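Local coordinates for Cys-Gly metallodipeptidase DUG1 (PDB 4G1P), which cleaves the dipeptide Cys-Gly as a zinc- or manganese-dependent peptidase of the M20A family and is the catalytic component of the complex that degrades glutathione in yeast, at residues K11-S14 and L15-Q18; A272-T275 and E276-A280. All coordinates share one frame; numbering follows the deposited sequence.

Contact 1 of 2, residues K11-S14 and L15-Q18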
loop_
_atom_site.group_PDB
_atom_site.type_symbol
_atom_site.label_atom_id
_atom_site.label_comp_id
_atom_site.label_asym_id
_atom_site.label_seq_id
_atom_site.Cartn_x
_atom_site.Cartn_y
_atom_site.Cartn_z
ATOM N N LYS A 11 22.099 -7.248 -42.504
ATOM C CA LYS A 11 21.966 -5.852 -42.151
ATOM C C LYS A 11 21.421 -5.731 -40.740
ATOM O O LYS A 11 21.700 -4.765 -40.045
ATOM C CB LYS A 11 21.086 -5.116 -43.153
ATOM C CG LYS A 11 21.862 -4.631 -44.364
ATOM C CD LYS A 11 23.107 -3.864 -43.944
ATOM C CE LYS A 11 24.101 -3.714 -45.094
ATOM N NZ LYS A 11 25.143 -2.684 -44.797
ATOM N N ILE A 12 20.651 -6.727 -40.317
ATOM C CA ILE A 12 20.082 -6.718 -38.981
ATOM C C ILE A 12 21.202 -6.825 -37.948
ATOM O O ILE A 12 21.166 -6.171 -36.907
ATOM C CB ILE A 12 19.060 -7.843 -38.798
ATOM C CG1 ILE A 12 17.760 -7.487 -39.516
ATOM C CG2 ILE A 12 18.800 -8.091 -37.327
ATOM C CD1 ILE A 12 16.697 -8.570 -39.459
ATOM N N ASP A 13 22.206 -7.637 -38.260
ATOM C CA ASP A 13 23.393 -7.731 -37.429
ATOM C C ASP A 13 24.195 -6.426 -37.441
ATOM O O ASP A 13 24.604 -5.935 -36.391
ATOM C CB ASP A 13 24.268 -8.897 -37.883
ATOM C CG ASP A 13 23.683 -10.245 -37.511
ATOM O OD1 ASP A 13 22.836 -10.299 -36.591
ATOM O OD2 ASP A 13 24.088 -11.256 -38.127
ATOM N N SER A 14 24.395 -5.856 -38.623
ATOM C CA SER A 14 25.240 -4.675 -38.766
ATOM C C SER A 14 24.645 -3.461 -38.090
ATOM O O SER A 14 25.369 -2.577 -37.649
ATOM C CB SER A 14 25.445 -4.332 -40.244
ATOM O OG SER A 14 25.959 -5.440 -40.949
ATOM N N LEU A 15 23.321 -3.405 -38.047
ATOM C CA LEU A 15 22.635 -2.228 -37.571
ATOM C C LEU A 15 22.343 -2.290 -36.063
ATOM O O LEU A 15 21.712 -1.391 -35.518
ATOM C CB LEU A 15 21.349 -2.020 -38.359
ATOM C CG LEU A 15 21.457 -1.625 -39.830
ATOM C CD1 LEU A 15 20.068 -1.347 -40.390
ATOM C CD2 LEU A 15 22.358 -0.416 -39.999
ATOM N N LYS A 16 22.816 -3.341 -35.396
ATOM C CA LYS A 16 22.661 -3.455 -33.945
ATOM C C LYS A 16 23.052 -2.200 -33.159
ATOM O O LYS A 16 22.398 -1.872 -32.159
ATOM C CB LYS A 16 23.378 -4.690 -33.390
ATOM C CG LYS A 16 22.662 -5.997 -33.735
ATOM C CD LYS A 16 23.576 -7.195 -33.551
ATOM C CE LYS A 16 24.231 -7.186 -32.178
ATOM N NZ LYS A 16 25.080 -8.395 -31.992
ATOM N N PRO A 17 24.109 -1.491 -33.598
ATOM C CA PRO A 17 24.397 -0.244 -32.879
ATOM C C PRO A 17 23.284 0.813 -32.956
ATOM O O PRO A 17 23.015 1.453 -31.934
ATOM C CB PRO A 17 25.667 0.251 -33.560
ATOM C CG PRO A 17 26.350 -0.996 -33.965
ATOM C CD PRO A 17 25.267 -1.923 -34.403
ATOM N N GLN A 18 22.657 1.005 -34.113
ATOM C CA GLN A 18 21.603 2.003 -34.164
ATOM C C GLN A 18 20.337 1.480 -33.502
ATOM O O GLN A 18 19.613 2.243 -32.864
ATOM C CB GLN A 18 21.330 2.615 -35.557
ATOM C CG GLN A 18 21.919 1.921 -36.781
ATOM C CD GLN A 18 23.419 2.140 -36.933
ATOM O OE1 GLN A 18 24.224 1.253 -36.626
ATOM N NE2 GLN A 18 23.801 3.317 -37.419
HETATM O O HOH W 1 23.740 -10.682 -33.632
#

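Contact 2 of 2, residues A272-T275 and E276-A280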
loop_
_atom_site.group_PDB
_atom_site.type_symbol
_atom_site.label_atom_id
_atom_site.label_comp_id
_atom_site.label_asym_id
_atom_site.label_seq_id
_atom_site.Cartn_x
_atom_site.Cartn_y
_atom_site.Cartn_z
ATOM N N ALA A 272 -15.549 -23.990 -21.077
ATOM C CA ALA A 272 -15.655 -24.947 -22.175
ATOM C C ALA A 272 -14.936 -26.252 -21.839
ATOM O O ALA A 272 -13.865 -26.243 -21.235
ATOM C CB ALA A 272 -15.109 -24.344 -23.464
ATOM N N PRO A 273 -15.542 -27.387 -22.206
ATOM C CA PRO A 273 -14.960 -28.697 -21.883
ATOM C C PRO A 273 -13.742 -29.037 -22.737
ATOM O O PRO A 273 -13.567 -28.527 -23.849
ATOM C CB PRO A 273 -16.100 -29.663 -22.186
ATOM C CG PRO A 273 -16.928 -28.947 -23.203
ATOM C CD PRO A 273 -16.865 -27.506 -22.838
ATOM N N LEU A 274 -12.914 -29.923 -22.207
ATOM C CA LEU A 274 -11.659 -30.263 -22.833
ATOM C C LEU A 274 -11.861 -31.248 -23.980
ATOM O O LEU A 274 -12.293 -32.373 -23.751
ATOM C CB LEU A 274 -10.738 -30.866 -21.783
ATOM C CG LEU A 274 -9.322 -31.205 -22.226
ATOM C CD1 LEU A 274 -8.596 -29.950 -22.678
ATOM C CD2 LEU A 274 -8.581 -31.876 -21.090
ATOM N N THR A 275 -11.533 -30.834 -25.204
ATOM C CA THR A 275 -11.728 -31.682 -26.390
ATOM C C THR A 275 -10.485 -32.457 -26.812
ATOM O O THR A 275 -9.366 -32.095 -26.464
ATOM C CB THR A 275 -12.167 -30.869 -27.629
ATOM O OG1 THR A 275 -11.109 -29.987 -28.027
ATOM C CG2 THR A 275 -13.423 -30.083 -27.364
ATOM N N GLU A 276 -10.696 -33.507 -27.598
ATOM C CA GLU A 276 -9.602 -34.305 -28.132
ATOM C C GLU A 276 -8.790 -33.528 -29.165
ATOM O O GLU A 276 -7.556 -33.660 -29.227
ATOM C CB GLU A 276 -10.136 -35.606 -28.714
ATOM C CG GLU A 276 -10.444 -36.637 -27.646
ATOM C CD GLU A 276 -9.192 -37.295 -27.082
ATOM O OE1 GLU A 276 -8.211 -37.452 -27.838
ATOM O OE2 GLU A 276 -9.183 -37.656 -25.885
ATOM N N LYS A 277 -9.484 -32.711 -29.958
ATOM C CA LYS A 277 -8.814 -31.797 -30.872
ATOM C C LYS A 277 -7.833 -30.890 -30.139
ATOM O O LYS A 277 -6.641 -30.852 -30.455
ATOM C CB LYS A 277 -9.820 -30.925 -31.597
ATOM C CG LYS A 277 -9.154 -29.806 -32.375
ATOM C CD LYS A 277 -9.622 -29.773 -33.821
ATOM C CE LYS A 277 -11.144 -29.783 -33.914
ATOM N NZ LYS A 277 -11.607 -29.590 -35.317
ATOM N N GLU A 278 -8.344 -30.156 -29.156
ATOM C CA GLU A 278 -7.527 -29.229 -28.391
ATOM C C GLU A 278 -6.455 -29.991 -27.639
ATOM O O GLU A 278 -5.336 -29.517 -27.487
ATOM C CB GLU A 278 -8.407 -28.403 -27.443
ATOM C CG GLU A 278 -7.811 -28.157 -26.084
ATOM C CD GLU A 278 -8.778 -27.484 -25.125
ATOM O OE1 GLU A 278 -9.990 -27.408 -25.433
ATOM O OE2 GLU A 278 -8.315 -27.025 -24.059
ATOM N N LYS A 279 -6.791 -31.195 -27.200
ATOM C CA LYS A 279 -5.830 -32.019 -26.473
ATOM C C LYS A 279 -4.665 -32.465 -27.355
ATOM O O LYS A 279 -3.554 -32.670 -26.862
ATOM C CB LYS A 279 -6.518 -33.238 -25.863
ATOM C CG LYS A 279 -5.770 -33.862 -24.715
ATOM C CD LYS A 279 -6.602 -34.967 -24.078
ATOM C CE LYS A 279 -8.041 -34.512 -23.831
ATOM N NZ LYS A 279 -8.912 -35.615 -23.302
ATOM N N ALA A 280 -4.920 -32.617 -28.654
ATOM C CA ALA A 280 -3.868 -32.997 -29.594
ATOM C C ALA A 280 -2.723 -32.000 -29.562
ATOM O O ALA A 280 -1.563 -32.371 -29.380
ATOM C CB ALA A 280 -4.420 -33.100 -31.003
HETATM O O HOH W 2 -11.101 -35.079 -22.357
#

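Contact 1 of 2, residues K11-S14 and L15-Q18
Lys-16 lies against the last turn of helix 5-14, over the carbonyls of Ile-12 and Asp-13, in a local surface contact where that helix ends and helix 16-28 begins. Its CD sits 3.3 Å from Asp-13 O and its CG 3.5 Å from Ile-12 O. With the chain bent once, at chi3 (51°), the ammonium ends 5.5 Å from Asp-13 OD1, and a water spans the gap: Lys-16 NZ donates to it at 3.1 Å, and it donates on to Asp-13 OD1. That same OD1 makes a direct salt bridge to Lys-466 of helix 458-477. Were Lys-16 cut back to an alanine, the water would probably lose the amine that ties it to helix 16-28, leaving its bond to Asp-13 without a second anchor from this position. Beside this, Leu-15 N donates to Lys-11 O at 2.9 Å with an N-H...O angle of 137°, and Leu-15 CB and CG pass alongside the same oxygen. A weak bond follows from Lys-16 N to Asp-13 O. Pro-17 places CD beside Ser-14 O. A proline is well tolerated in the first turn of a helix, where no N-H is needed, and here it marks the break between two consecutive helices.

Contact 2 of 2, residues A272-T275 and E276-A280
Glu-278 reaches back from the first turn of helix 276-281 across the two residues that lead into it, Leu-274 and Thr-275. Its CB lies 3.2 Å from Thr-275 OG1. One atom on, CG meets the methyl CD1 of Leu-274 at 3.9 Å. CD follows alongside the same methyl, the two side chains crossing at about a right angle, and OE2 meets it too, at 3.2 Å from Leu-274 CD1. OE2 also forms a salt bridge to the guanidinium of Arg-315; the hydroxyl of Tyr-282 binds it as well. OE1 stays 3.8 Å from Thr-275 N and is not bonded to it; its hydrogen bond lies elsewhere.

Thr-275 is the N-cap. Its OG1, set between the backbone N and the carbonyl carbon (chi1 66°), accepts from Glu-278 N at 3.0 Å along a fairly straight line, with an N-H...O angle of 161°. Thr-275 O takes the next amide, Lys-279 N, at 2.8 Å, which opens the regular helical bonding.

Lys-279 covers the neighbouring flank. Its CE packs on Leu-274 CD2 at 3.8 Å, the other branch, so one methyl meets the carboxylate end of Glu-278 and the other the aliphatic end of Lys-279. Beyond it, Lys-279 NZ forms a salt bridge to Glu-276 OE2 at 3.3 Å, weak as a hydrogen bond.

Threonine at the cap with glutamate three residues on is the sequence of a capping box, but just one half of the box is made: the hydroxyl takes the helix amide, while OE2 is taken by Arg-315 and OE1 makes no bond to the threonine amide. That carboxylate, held near the N-terminal end of the helix, is likely to be favoured by the helix dipole as well as by the arginine.

In the fold
From the N terminus, the chain meets contact 1 almost at once, where helix 5-14 hands over to helix 16-28. It closes no loop, since its two segments are consecutive; around it, helices 135-154 and 458-477 provide the neighbours, so the start of the chain is laid against its last helix. Some 250 residues later, contact 2 marks the entry to helix 276-281, again between consecutive segments, with Arg-315, just before strand 318-325, and Pro-351, just after strand 340-349, beside it. The two contacts stand in series, neither nested nor crossing. Their centres are 44 Å apart and their nearest atoms about 32 Å apart, and both lie away from the zinc site.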